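PDB 6WQY: cellulase from Bacteroides salanitronis, which probably hydrolyses internal beta-1,4-glycosidic bonds of cellulose and related plant polysaccharides through the family 5 glycoside hydrolase domain held in this chain. Local coordinates for residues F291-K295 with A334-M340; T226-T231 with V248-F252; L328-K333 with V377-I382; N200-V204 with L219-G223; E309-V313 with R324-L328. All coordinates share one frame; numbering follows the deposited sequence. Where two conformers were deposited one is given.

Interaction 1: F291-K295 with A334-M340; sequences FAKMK and AAKDYGM
Phe291 projects from helix 284-299 and slides the edge of its ring against the backbone of 334-340, where CE2 comes to 3.6 Å from Ala335 N. That approach depends on the two alanines there: Ala334 and Ala335 offer only methyl groups, and between them they form a shallow hollow for a flat group entering edge-on. With CG anti to the carbonyl carbon (chi1 -68°), the Phe291 ring leans out across the gap. Met340 fills the dip beside it, its flexible chain ending in a methyl, CE, that makes an off-centre CH-pi contact 4.2 Å from the Phe291 centroid. The sulfur of Met340 meanwhile lies 3.7 Å from Met294 CB, the two methionines meeting at about a right angle. Tyr338, just past the end of helix 318-337, is the matching bump on the other side. Its ring fits a groove made by Phe291, Ala292 and Lys295, with CG 3.6 Å from Phe291 CB and CE1 3.6 Å from Ala292 CA; the small Ala292 lets it in so closely. The aliphatic part of Lys295 crosses the tyrosine, CD to Tyr338 CD1 3.7 Å, while its NZ forms a salt bridge with Asp300 and reaches Asp337 O through a water. Gly339, at positive phi, is the C-prime residue of a Schellman motif that ends helix 318-337, closed by Met340 N to Ala335 O (3.0 Å); a CB there would press on the preceding carbonyl oxygen. Beneath, Phe291, Ala335 and Met340 all touch Ile307 of strand 305-310, the layering of neighbouring outer helices over a strand that characterises the (beta/alpha)8, or TIM, barrel.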
# COMPACT_ATOMS: atom_id res chain seq x y z
N PHE A 291 16.11 3.34 -1.62
CA PHE A 291 15.73 2.22 -2.46
C PHE A 291 16.88 1.21 -2.60
O PHE A 291 16.63 0.00 -2.74
CB PHE A 291 15.22 2.69 -3.83
CG PHE A 291 13.91 3.44 -3.80
CD1 PHE A 291 13.24 3.72 -2.63
CD2 PHE A 291 13.35 3.86 -4.99
CE1 PHE A 291 12.05 4.43 -2.64
CE2 PHE A 291 12.16 4.57 -5.02
CZ PHE A 291 11.51 4.85 -3.85
N ALA A 292 18.13 1.69 -2.52
CA ALA A 292 19.28 0.78 -2.54
C ALA A 292 19.26 -0.16 -1.35
O ALA A 292 19.70 -1.32 -1.47
CB ALA A 292 20.58 1.58 -2.58
N LYS A 293 18.77 0.30 -0.20
CA LYS A 293 18.67 -0.60 0.96
C LYS A 293 17.69 -1.72 0.68
O LYS A 293 17.94 -2.89 1.00
CB LYS A 293 18.25 0.19 2.20
CG LYS A 293 19.25 1.23 2.65
CD LYS A 293 18.74 2.09 3.79
CE LYS A 293 19.76 3.14 4.20
NZ LYS A 293 19.20 4.12 5.17
N MET A 294 16.55 -1.38 0.07
CA MET A 294 15.56 -2.40 -0.27
C MET A 294 16.12 -3.37 -1.30
O MET A 294 15.86 -4.58 -1.23
CB MET A 294 14.30 -1.73 -0.82
CG MET A 294 13.50 -0.96 0.21
SD MET A 294 12.86 -1.97 1.58
CE MET A 294 11.65 -2.95 0.70
N LYS A 295 16.88 -2.86 -2.27
CA LYS A 295 17.45 -3.73 -3.30
C LYS A 295 18.48 -4.68 -2.70
O LYS A 295 18.51 -5.87 -3.03
CB LYS A 295 18.06 -2.89 -4.41
CG LYS A 295 18.70 -3.72 -5.51
CD LYS A 295 19.24 -2.84 -6.64
CE LYS A 295 20.28 -3.58 -7.47
NZ LYS A 295 19.70 -4.75 -8.16
N ALA A 334 13.23 5.59 -10.18
CA ALA A 334 14.06 4.91 -9.19
C ALA A 334 13.39 3.63 -8.72
O ALA A 334 14.05 2.60 -8.54
CB ALA A 334 14.37 5.84 -8.03
N ALA A 335 12.07 3.67 -8.50
CA ALA A 335 11.37 2.46 -8.11
C ALA A 335 11.59 1.35 -9.14
O ALA A 335 11.92 0.21 -8.80
CB ALA A 335 9.88 2.76 -7.94
N LYS A 336 11.42 1.68 -10.42
CA LYS A 336 11.67 0.71 -11.48
C LYS A 336 13.11 0.20 -11.42
O LYS A 336 13.36 -1.01 -11.50
CB LYS A 336 11.37 1.34 -12.84
CG LYS A 336 11.65 0.45 -14.03
CD LYS A 336 10.77 -0.77 -14.05
CE LYS A 336 10.93 -1.56 -15.34
NZ LYS A 336 10.18 -2.83 -15.27
N ASP A 337 14.07 1.12 -11.30
CA ASP A 337 15.47 0.73 -11.31
C ASP A 337 15.86 -0.15 -10.13
O ASP A 337 16.81 -0.94 -10.23
CB ASP A 337 16.36 1.98 -11.30
CG ASP A 337 16.33 2.74 -12.61
OD1 ASP A 337 15.89 2.19 -13.64
OD2 ASP A 337 16.77 3.91 -12.60
N TYR A 338 15.18 -0.01 -8.99
CA TYR A 338 15.52 -0.73 -7.77
C TYR A 338 14.56 -1.87 -7.48
O TYR A 338 14.62 -2.46 -6.39
CB TYR A 338 15.63 0.24 -6.58
CG TYR A 338 16.87 1.09 -6.63
CD1 TYR A 338 18.05 0.65 -6.06
CD2 TYR A 338 16.89 2.32 -7.29
CE1 TYR A 338 19.21 1.41 -6.11
CE2 TYR A 338 18.04 3.09 -7.34
CZ TYR A 338 19.20 2.63 -6.75
OH TYR A 338 20.34 3.40 -6.82
N GLY A 339 13.65 -2.19 -8.40
CA GLY A 339 12.92 -3.44 -8.35
C GLY A 339 11.58 -3.44 -7.66
O GLY A 339 11.08 -4.52 -7.33
N MET A 340 10.95 -2.28 -7.46
CA MET A 340 9.71 -2.19 -6.68
C MET A 340 8.62 -1.47 -7.45
O MET A 340 8.86 -0.36 -7.97
CB MET A 340 9.98 -1.43 -5.38
CG MET A 340 10.94 -2.16 -4.45
SD MET A 340 11.37 -1.18 -2.99
CE MET A 340 12.59 -0.08 -3.71
O HOH W 1 17.06 -3.84 -9.30

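Interaction 2: T226-T231 with V248-F252; sequences TNIDLT and VAVHF
Thr226 and His251 meet through two first torsions: OG1 of Thr226 sits between its backbone N and carbonyl carbon (chi1 61°), turning the methyl CG2 to the imidazole, while His251 places its CG anti to the carbonyl carbon (chi1 -64°) and presents a ring face. Thr226 CG2 consequently stands almost on the ring normal, 3.7 Å from the His251 centroid, a CH-pi contact over the face. Threonine suits the place because its beta-branch carries a methyl that can sit over the ring. The backbones join alongside: His251 N donates to Thr226 O over 3.0 Å in a nearly straight bond (172°), lying in the carbonyl plane on a lone pair. Further along, Ile228 packs on Val250, CG1 to CB 4.0 Å, and its CD1 reaches Phe252, whereas Thr231 and Val248 lie alongside, pointing opposite ways, with Thr231 CG2 and Val248 CG1 3.6 Å apart. Helix 228-234 starts here. Asn227 is its N-cap, OD1 accepting from Leu230 N at 2.9 Å, and its carbonyl oxygen takes both Thr231 N and, from above the carbonyl plane, Thr231 OG1 at 2.7 Å. A water accepts from Ile228 N and donates to His251 O, 2.9 Å away, so an amide at the first turn, facing no earlier carbonyl, is still paired. The site lies within the beta-alpha-beta unit from strand 219-222 through helix 228-234 to strand 246-251. Chemically, the contact holds the imidazole from two directions, by a methyl on one face and by the hydrogen bond of ND1 to Glu174, which together should restrict its rotation.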
# COMPACT_ATOMS: atom_id res chain seq x y z
N THR A 226 5.79 0.72 8.08
CA THR A 226 6.14 0.73 6.65
C THR A 226 7.39 1.57 6.36
O THR A 226 7.55 2.10 5.26
CB THR A 226 4.97 1.08 5.73
OG1 THR A 226 4.46 2.39 6.00
CG2 THR A 226 3.86 0.07 5.85
N ASN A 227 8.29 1.65 7.32
CA ASN A 227 9.50 2.46 7.17
C ASN A 227 10.63 1.62 6.58
O ASN A 227 10.91 0.53 7.06
CB ASN A 227 9.91 2.98 8.54
CG ASN A 227 11.18 3.77 8.49
OD1 ASN A 227 12.28 3.24 8.74
ND2 ASN A 227 11.07 5.04 8.16
N ILE A 228 11.28 2.13 5.54
CA ILE A 228 12.32 1.33 4.88
C ILE A 228 13.42 0.90 5.85
O ILE A 228 13.82 -0.27 5.87
CB ILE A 228 12.88 2.06 3.64
CG1 ILE A 228 11.87 1.97 2.49
CG2 ILE A 228 14.23 1.47 3.24
CD1 ILE A 228 12.22 2.78 1.27
N ASP A 229 13.93 1.82 6.67
CA ASP A 229 15.04 1.45 7.54
C ASP A 229 14.61 0.41 8.57
O ASP A 229 15.33 -0.57 8.82
CB ASP A 229 15.62 2.69 8.22
CG ASP A 229 16.47 3.48 7.27
OD1 ASP A 229 17.54 2.97 6.88
OD2 ASP A 229 16.04 4.59 6.87
N LEU A 230 13.46 0.61 9.21
CA LEU A 230 13.03 -0.35 10.22
C LEU A 230 12.68 -1.70 9.60
O LEU A 230 12.76 -2.73 10.28
CB LEU A 230 11.87 0.19 11.05
CG LEU A 230 12.19 1.44 11.86
CD1 LEU A 230 10.97 1.85 12.67
CD2 LEU A 230 13.38 1.22 12.78
N THR A 231 12.26 -1.69 8.34
CA THR A 231 11.96 -2.93 7.62
C THR A 231 13.25 -3.68 7.29
O THR A 231 13.41 -4.86 7.65
CB THR A 231 11.16 -2.61 6.35
OG1 THR A 231 9.93 -1.98 6.73
CG2 THR A 231 10.82 -3.87 5.56
N VAL A 248 7.45 -7.87 0.37
CA VAL A 248 7.64 -6.91 1.45
C VAL A 248 7.02 -5.58 1.05
O VAL A 248 7.38 -5.00 0.02
CB VAL A 248 9.12 -6.74 1.77
CG1 VAL A 248 9.32 -5.81 2.96
CG2 VAL A 248 9.79 -8.09 2.02
N ALA A 249 6.13 -5.06 1.88
CA ALA A 249 5.46 -3.79 1.64
C ALA A 249 6.15 -2.68 2.42
O ALA A 249 6.32 -2.80 3.63
CB ALA A 249 4.00 -3.88 2.09
N VAL A 250 6.51 -1.58 1.73
CA VAL A 250 7.00 -0.37 2.38
C VAL A 250 6.21 0.82 1.83
O VAL A 250 5.62 0.75 0.76
CB VAL A 250 8.51 -0.15 2.20
CG1 VAL A 250 9.30 -1.26 2.88
CG2 VAL A 250 8.89 -0.01 0.75
N HIS A 251 6.25 1.93 2.56
CA HIS A 251 5.69 3.19 2.09
C HIS A 251 6.82 4.21 2.01
O HIS A 251 7.78 4.14 2.78
CB HIS A 251 4.58 3.72 3.02
CG HIS A 251 3.37 2.82 3.06
ND1 HIS A 251 2.30 3.03 3.90
CD2 HIS A 251 3.06 1.72 2.34
CE1 HIS A 251 1.39 2.09 3.71
NE2 HIS A 251 1.82 1.27 2.76
N PHE A 252 6.70 5.15 1.07
CA PHE A 252 7.79 6.10 0.82
C PHE A 252 7.22 7.45 0.43
O PHE A 252 6.76 7.62 -0.70
CB PHE A 252 8.74 5.60 -0.27
CG PHE A 252 9.89 6.53 -0.51
CD1 PHE A 252 11.00 6.51 0.33
CD2 PHE A 252 9.88 7.43 -1.57
CE1 PHE A 252 12.07 7.36 0.11
CE2 PHE A 252 10.95 8.28 -1.79
CZ PHE A 252 12.03 8.24 -0.95
O HOH W 2 10.23 4.59 4.27
O HOH W 3 7.40 -1.94 5.76

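Interaction 3: L328-K333 with V377-I382; sequences LEYVCK and VMKRGI
Glu329 lays its extended chain across Val377 at about a right angle, with CG 3.5 Å from Val377 O and OE1 3.8 Å from Val377 CB. CG is anti to the backbone N (chi1 -164°), a setting that carries the carboxylate past the valine towards Arg380. In the conformer given for Arg380, one of two, Glu329 OE2 comes to the edge of the guanidinium but stays 4.4 Å from Arg380 NH1, too far for a salt bridge, so the pairing is doubtful. Were Glu329 cut back to an alanine, one flank of Val377 would probably be uncovered. Deeper in, Cys332 points its sulfur between the helices and rests it 3.7 Å from Met378 CG; a compact thiol fits where the axes approach to 7.6 Å. Glycine makes such closeness possible: Gly381 CA lies 3.9 Å from Lys333 CA, and any CB would collide with Lys333 N. Ile382 bends its CD1 onto Cys332 O at 3.4 Å. The two segments, from helices 318-337 and 371-383, run nearly parallel with a crossing angle of -24°, as neighbouring outer helices of a TIM barrel do, and Met378 and Ile382 continue down to strand 342-346. The chemistry is thus mostly apolar: no hydrogen bond links the segments, Gly381 O is buried without a partner, and charge probably contributes no more than a modest attraction at the partly exposed margin.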
# COMPACT_ATOMS: atom_id res chain seq x y z
N LEU A 328 7.89 13.15 -8.82
CA LEU A 328 7.17 11.91 -9.10
C LEU A 328 7.84 11.10 -10.19
O LEU A 328 7.92 9.87 -10.09
CB LEU A 328 5.72 12.24 -9.46
CG LEU A 328 4.86 12.76 -8.30
CD1 LEU A 328 3.52 13.21 -8.81
CD2 LEU A 328 4.67 11.70 -7.23
N GLU A 329 8.33 11.77 -11.23
CA GLU A 329 9.05 11.07 -12.29
C GLU A 329 10.32 10.45 -11.74
O GLU A 329 10.64 9.28 -12.04
CB GLU A 329 9.35 12.04 -13.45
CG GLU A 329 9.75 11.34 -14.74
CD GLU A 329 9.88 12.28 -15.94
OE1 GLU A 329 9.67 13.50 -15.85
OE2 GLU A 329 10.28 11.77 -17.02
N TYR A 330 11.06 11.19 -10.91
CA TYR A 330 12.30 10.68 -10.35
C TYR A 330 12.06 9.47 -9.47
O TYR A 330 12.79 8.46 -9.54
CB TYR A 330 13.02 11.78 -9.56
CG TYR A 330 14.43 11.40 -9.23
CD1 TYR A 330 14.74 10.68 -8.09
CD2 TYR A 330 15.46 11.71 -10.10
CE1 TYR A 330 16.04 10.31 -7.82
CE2 TYR A 330 16.76 11.35 -9.84
CZ TYR A 330 17.04 10.64 -8.70
OH TYR A 330 18.33 10.25 -8.42
N VAL A 331 11.05 9.53 -8.61
CA VAL A 331 10.77 8.44 -7.69
C VAL A 331 10.27 7.22 -8.45
O VAL A 331 10.64 6.09 -8.11
CB VAL A 331 9.78 8.90 -6.60
CG1 VAL A 331 9.34 7.72 -5.75
CG2 VAL A 331 10.42 9.96 -5.72
N CYS A 332 9.41 7.40 -9.46
CA CYS A 332 8.92 6.24 -10.20
C CYS A 332 10.04 5.57 -10.99
O CYS A 332 10.10 4.33 -11.06
CB CYS A 332 7.75 6.62 -11.10
SG CYS A 332 6.21 6.90 -10.21
N LYS A 333 10.93 6.36 -11.60
CA LYS A 333 12.06 5.78 -12.32
C LYS A 333 12.99 5.04 -11.37
O LYS A 333 13.49 3.95 -11.69
CB LYS A 333 12.79 6.87 -13.09
CG LYS A 333 14.03 6.41 -13.84
CD LYS A 333 13.71 5.28 -14.81
CE LYS A 333 14.93 4.94 -15.67
NZ LYS A 333 14.81 3.60 -16.30
N VAL A 377 4.18 11.33 -16.55
CA VAL A 377 5.56 11.25 -16.06
C VAL A 377 5.79 9.99 -15.22
O VAL A 377 6.88 9.43 -15.23
CB VAL A 377 6.05 12.53 -15.34
CG1 VAL A 377 5.91 13.75 -16.23
CG2 VAL A 377 5.34 12.72 -14.02
N MET A 378 4.76 9.55 -14.49
CA MET A 378 4.90 8.32 -13.72
C MET A 378 5.00 7.11 -14.64
O MET A 378 5.83 6.22 -14.43
CB MET A 378 3.74 8.17 -12.72
CG MET A 378 3.74 9.26 -11.66
SD MET A 378 2.74 8.92 -10.20
CE MET A 378 1.10 8.85 -10.93
N LYS A 379 4.18 7.09 -15.70
CA LYS A 379 4.24 6.00 -16.66
C LYS A 379 5.60 5.95 -17.35
O LYS A 379 6.12 4.87 -17.63
CB LYS A 379 3.16 6.16 -17.72
CG LYS A 379 1.77 5.90 -17.19
CD LYS A 379 0.76 5.60 -18.29
CE LYS A 379 0.60 6.75 -19.26
NZ LYS A 379 -0.41 6.39 -20.30
N ARG A 380 6.19 7.11 -17.62
CA ARG A 380 7.50 7.13 -18.26
C ARG A 380 8.55 6.47 -17.38
O ARG A 380 9.45 5.79 -17.89
CB ARG A 380 7.88 8.58 -18.58
CG ARG A 380 9.08 8.74 -19.49
CD ARG A 380 9.03 10.11 -20.13
NE ARG A 380 7.82 10.24 -20.95
CZ ARG A 380 7.03 11.30 -20.98
NH1 ARG A 380 7.30 12.37 -20.24
NH2 ARG A 380 5.95 11.29 -21.76
N GLY A 381 8.44 6.63 -16.06
CA GLY A 381 9.41 6.01 -15.17
C GLY A 381 9.29 4.49 -15.14
O GLY A 381 10.29 3.79 -15.00
N ILE A 382 8.06 3.97 -15.24
CA ILE A 382 7.84 2.53 -15.11
C ILE A 382 7.96 1.81 -16.44
O ILE A 382 8.55 0.73 -16.51
CB ILE A 382 6.46 2.27 -14.47
CG1 ILE A 382 6.38 2.91 -13.09
CG2 ILE A 382 6.19 0.77 -14.38
CD1 ILE A 382 7.47 2.48 -12.16

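Interaction 4: N200-V204 with L219-G223; sequences NQVFV and LGVPG
This is helix-on-strand packing in the barrel wall, where residues of helix 191-209 lie against strand 219-222, the next strand of the parallel sheet, Asn200 and Phe203 meeting Leu219 to Pro222. The segments run almost antiparallel (168°) with axes 9.4 Å apart, as expected of a helix returning along the outside before its chain re-enters the sheet. Asn200 supplies the one hydrogen bond across. Its ND2 donates to Pro222 O at 2.9 Å, the acceptor lying in the amide plane of the asparagine, although the bond is bent to 146° at the hydrogen. Asn200 OD1 turns to the proline ring, 3.5 Å from Pro222 CD, and has no hydrogen-bonding partner in the model. The flat amide also rests on Val221, Asn200 CG to Val221 CB 3.8 Å, so a short polar side chain packs on a branched apolar one while still reaching a carbonyl. Phe203, three residues on and about one turn along, has CG anti to the backbone N (chi1 155°), which extends its ring to the strand. Phe203 CE2 does the touching: it is 3.8 Å from Leu219 CB, 3.9 Å from Val221 CG1 and 3.7 Å from Gly220 O, all approached obliquely. Leu219 and Val221 both face the helix; at Gly220, between them, a CB would point away from it. Val204 closes the flank with CG2 near both apolar side chains, and Trp153 meets Phe203 edge-to-face from helix 139-159. Chemically, greasy contact supplies most of the join, and the buried Asn200 amide adds one directional bond, at the price of an oxygen left without a hydrogen-bonding partner.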
# COMPACT_ATOMS: atom_id res chain seq x y z
N ASN A 200 2.48 -11.21 10.98
CA ASN A 200 2.54 -11.51 9.56
C ASN A 200 2.51 -13.01 9.32
O ASN A 200 1.88 -13.49 8.36
CB ASN A 200 3.77 -10.88 8.92
CG ASN A 200 3.61 -9.39 8.67
OD1 ASN A 200 2.49 -8.89 8.51
ND2 ASN A 200 4.73 -8.68 8.59
N GLN A 201 3.17 -13.78 10.19
CA GLN A 201 3.14 -15.24 10.06
C GLN A 201 1.73 -15.78 10.28
O GLN A 201 1.28 -16.69 9.58
CB GLN A 201 4.11 -15.88 11.05
CG GLN A 201 4.24 -17.39 10.87
CD GLN A 201 4.97 -17.72 9.59
OE1 GLN A 201 6.18 -17.49 9.48
NE2 GLN A 201 4.25 -18.23 8.60
N VAL A 202 1.01 -15.24 11.27
CA VAL A 202 -0.38 -15.64 11.51
C VAL A 202 -1.24 -15.40 10.28
O VAL A 202 -2.06 -16.25 9.91
CB VAL A 202 -0.93 -14.91 12.75
CG1 VAL A 202 -2.44 -15.04 12.84
CG2 VAL A 202 -0.26 -15.44 14.02
N PHE A 203 -1.08 -14.23 9.66
CA PHE A 203 -1.80 -13.91 8.42
C PHE A 203 -1.49 -14.90 7.32
O PHE A 203 -2.40 -15.46 6.70
CB PHE A 203 -1.43 -12.47 8.01
CG PHE A 203 -1.56 -12.18 6.54
CD1 PHE A 203 -2.80 -11.95 5.95
CD2 PHE A 203 -0.43 -12.09 5.75
CE1 PHE A 203 -2.89 -11.64 4.60
CE2 PHE A 203 -0.53 -11.78 4.40
CZ PHE A 203 -1.76 -11.54 3.84
N VAL A 204 -0.20 -15.14 7.05
CA VAL A 204 0.15 -16.07 5.98
C VAL A 204 -0.47 -17.44 6.26
O VAL A 204 -1.12 -18.04 5.39
CB VAL A 204 1.67 -16.17 5.82
CG1 VAL A 204 2.04 -17.28 4.83
CG2 VAL A 204 2.27 -14.85 5.36
N LEU A 219 0.99 -12.43 -1.57
CA LEU A 219 0.61 -11.73 -0.36
C LEU A 219 1.63 -10.65 -0.05
O LEU A 219 2.83 -10.82 -0.30
CB LEU A 219 0.54 -12.68 0.83
CG LEU A 219 -0.25 -13.98 0.61
CD1 LEU A 219 -0.17 -14.85 1.86
CD2 LEU A 219 -1.69 -13.71 0.23
N GLY A 220 1.16 -9.54 0.53
CA GLY A 220 2.02 -8.47 1.01
C GLY A 220 2.11 -8.48 2.52
O GLY A 220 1.11 -8.67 3.20
N VAL A 221 3.32 -8.26 3.04
CA VAL A 221 3.59 -8.24 4.47
C VAL A 221 4.47 -7.05 4.79
O VAL A 221 5.53 -6.88 4.16
CB VAL A 221 4.20 -9.57 4.96
CG1 VAL A 221 3.11 -10.63 5.07
CG2 VAL A 221 5.32 -10.05 4.04
N PRO A 222 4.10 -6.20 5.77
CA PRO A 222 4.88 -4.99 6.03
C PRO A 222 5.88 -5.13 7.16
O PRO A 222 5.78 -5.99 8.03
CB PRO A 222 3.80 -3.97 6.42
CG PRO A 222 2.80 -4.82 7.18
CD PRO A 222 2.76 -6.14 6.40
N GLY A 223 6.85 -4.21 7.16
CA GLY A 223 7.67 -3.94 8.31
C GLY A 223 7.09 -2.82 9.15
O GLY A 223 6.05 -2.24 8.85

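Interaction 5: E309-V313 with R324-L328; sequences EMGCV and RLYYL
The guanidinium of Arg324 lies with one face against the backbone of Val313, whose carbonyl carbon is 3.5 Å above the plane and offset toward the rim, while at its edge sits the carbonyl oxygen of Cys312. Arg324 NE grips Cys312 O at 2.9 Å, arriving from above the carbonyl plane, and NH2 adds a weak bond to the same atom; a salt bridge from NH1 to Glu321 fixes the other end. A leucine in place of Arg324 would probably leave Cys312 O without these donors and Glu321 without its ionic mate. The ring of Tyr327 is approached obliquely, by Gly311 O at 3.6 Å from CE2 and by Cys312 CB at 3.8 Å from CD2. Cys312 SG, 5.0 Å from the ring centroid, adds a sulfur-aromatic contact and also touches Arg324 CG. The phenol hydroxyl bonds to Asp254 O, and a water joins it to Gly311 N. Leu328 turns CD2 to the loop, 3.7 Å from Gly311 CA, and meets Met310 CE with the same methyl. Bare of a side chain, Gly311 can hold an extended backbone with positive phi (151°), in which a CB would jam against the preceding carbonyl. The contact ties the C-terminal end of strand 305-310 to the following helix 318-337 of one beta-alpha-beta unit, with helix 371-383 beside Arg324 and Leu328, and helix 256-259 touching Cys312, Arg324 and Tyr327.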
# COMPACT_ATOMS: atom_id res chain seq x y z
N GLU A 309 2.55 2.84 -0.91
CA GLU A 309 2.12 4.23 -0.97
C GLU A 309 3.34 5.11 -1.25
O GLU A 309 4.40 4.92 -0.63
CB GLU A 309 1.48 4.70 0.34
CG GLU A 309 0.25 3.95 0.75
CD GLU A 309 -0.38 4.44 2.05
OE1 GLU A 309 -0.06 5.57 2.50
OE2 GLU A 309 -1.21 3.68 2.62
N MET A 310 3.15 6.10 -2.13
CA MET A 310 4.11 7.15 -2.45
C MET A 310 3.27 8.27 -3.07
O MET A 310 2.08 8.09 -3.35
CB MET A 310 5.23 6.65 -3.37
CG MET A 310 4.78 5.91 -4.60
SD MET A 310 4.13 6.92 -5.95
CE MET A 310 5.58 7.85 -6.45
N GLY A 311 3.87 9.44 -3.29
CA GLY A 311 3.18 10.49 -4.01
C GLY A 311 3.63 11.87 -3.59
O GLY A 311 4.58 12.04 -2.82
N CYS A 312 2.91 12.88 -4.10
CA CYS A 312 3.24 14.28 -3.84
C CYS A 312 2.02 15.10 -4.22
O CYS A 312 1.45 14.88 -5.30
CB CYS A 312 4.45 14.72 -4.68
SG CYS A 312 5.07 16.35 -4.31
N VAL A 313 1.63 16.06 -3.37
CA VAL A 313 0.43 16.84 -3.61
C VAL A 313 0.65 17.88 -4.71
O VAL A 313 1.76 18.33 -4.99
CB VAL A 313 -0.12 17.49 -2.33
CG1 VAL A 313 -0.51 16.43 -1.32
CG2 VAL A 313 0.86 18.50 -1.75
N ARG A 324 7.01 19.18 -8.57
CA ARG A 324 6.22 18.01 -8.19
C ARG A 324 6.30 16.92 -9.26
O ARG A 324 6.46 15.74 -8.95
CB ARG A 324 4.76 18.42 -7.98
CG ARG A 324 3.86 17.24 -7.66
CD ARG A 324 2.48 17.39 -8.22
NE ARG A 324 1.58 16.34 -7.76
CZ ARG A 324 0.31 16.23 -8.16
NH1 ARG A 324 -0.20 17.08 -9.03
NH2 ARG A 324 -0.44 15.25 -7.67
N LEU A 325 6.16 17.31 -10.53
CA LEU A 325 6.24 16.32 -11.60
C LEU A 325 7.63 15.72 -11.68
O LEU A 325 7.78 14.51 -11.90
CB LEU A 325 5.81 16.92 -12.94
CG LEU A 325 4.30 16.98 -13.12
CD1 LEU A 325 3.62 17.96 -12.20
CD2 LEU A 325 3.95 17.29 -14.57
N TYR A 326 8.67 16.54 -11.49
CA TYR A 326 10.03 16.02 -11.44
C TYR A 326 10.19 15.01 -10.30
O TYR A 326 10.72 13.92 -10.51
CB TYR A 326 11.04 17.17 -11.33
CG TYR A 326 12.44 16.69 -11.02
CD1 TYR A 326 13.09 15.78 -11.83
CD2 TYR A 326 13.10 17.14 -9.89
CE1 TYR A 326 14.35 15.32 -11.53
CE2 TYR A 326 14.37 16.69 -9.57
CZ TYR A 326 14.99 15.78 -10.40
OH TYR A 326 16.26 15.32 -10.12
N TYR A 327 9.73 15.36 -9.10
CA TYR A 327 9.79 14.44 -7.98
C TYR A 327 9.12 13.11 -8.31
O TYR A 327 9.70 12.03 -8.10
CB TYR A 327 9.12 15.08 -6.74
CG TYR A 327 9.03 14.13 -5.56
CD1 TYR A 327 10.08 14.03 -4.66
CD2 TYR A 327 7.93 13.33 -5.38
CE1 TYR A 327 10.02 13.15 -3.59
CE2 TYR A 327 7.86 12.45 -4.31
CZ TYR A 327 8.90 12.36 -3.43
OH TYR A 327 8.80 11.45 -2.39
N LEU A 328 7.89 13.15 -8.82
CA LEU A 328 7.17 11.91 -9.10
C LEU A 328 7.84 11.10 -10.19
O LEU A 328 7.92 9.87 -10.09
CB LEU A 328 5.72 12.24 -9.46
CG LEU A 328 4.86 12.76 -8.30
CD1 LEU A 328 3.52 13.21 -8.81
CD2 LEU A 328 4.67 11.70 -7.23
O HOH W 4 6.79 9.46 -2.75

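How the interactions relate
From the N terminus, interaction 4 closes first, folding helix 191-209 back on strand 219-222. Interaction 2 follows in series, bringing helix 228-234 to strand 246-251; the two strands are sheet neighbours, joined by Ala249 N and Val221 O. Interaction 1 then opens at 291-295 and closes only at 334-340, and interaction 5 is nested within it, linking strand 305-310 to helix 318-337. Interaction 3 begins on that same helix, shares Leu328 with interaction 5, crosses interaction 1 and ends on helix 371-383 near the C terminus. Phe291 packing on Phe252 connects interactions 1 and 2, so contacts run round the barrel wall from its fifth strand to its last helix.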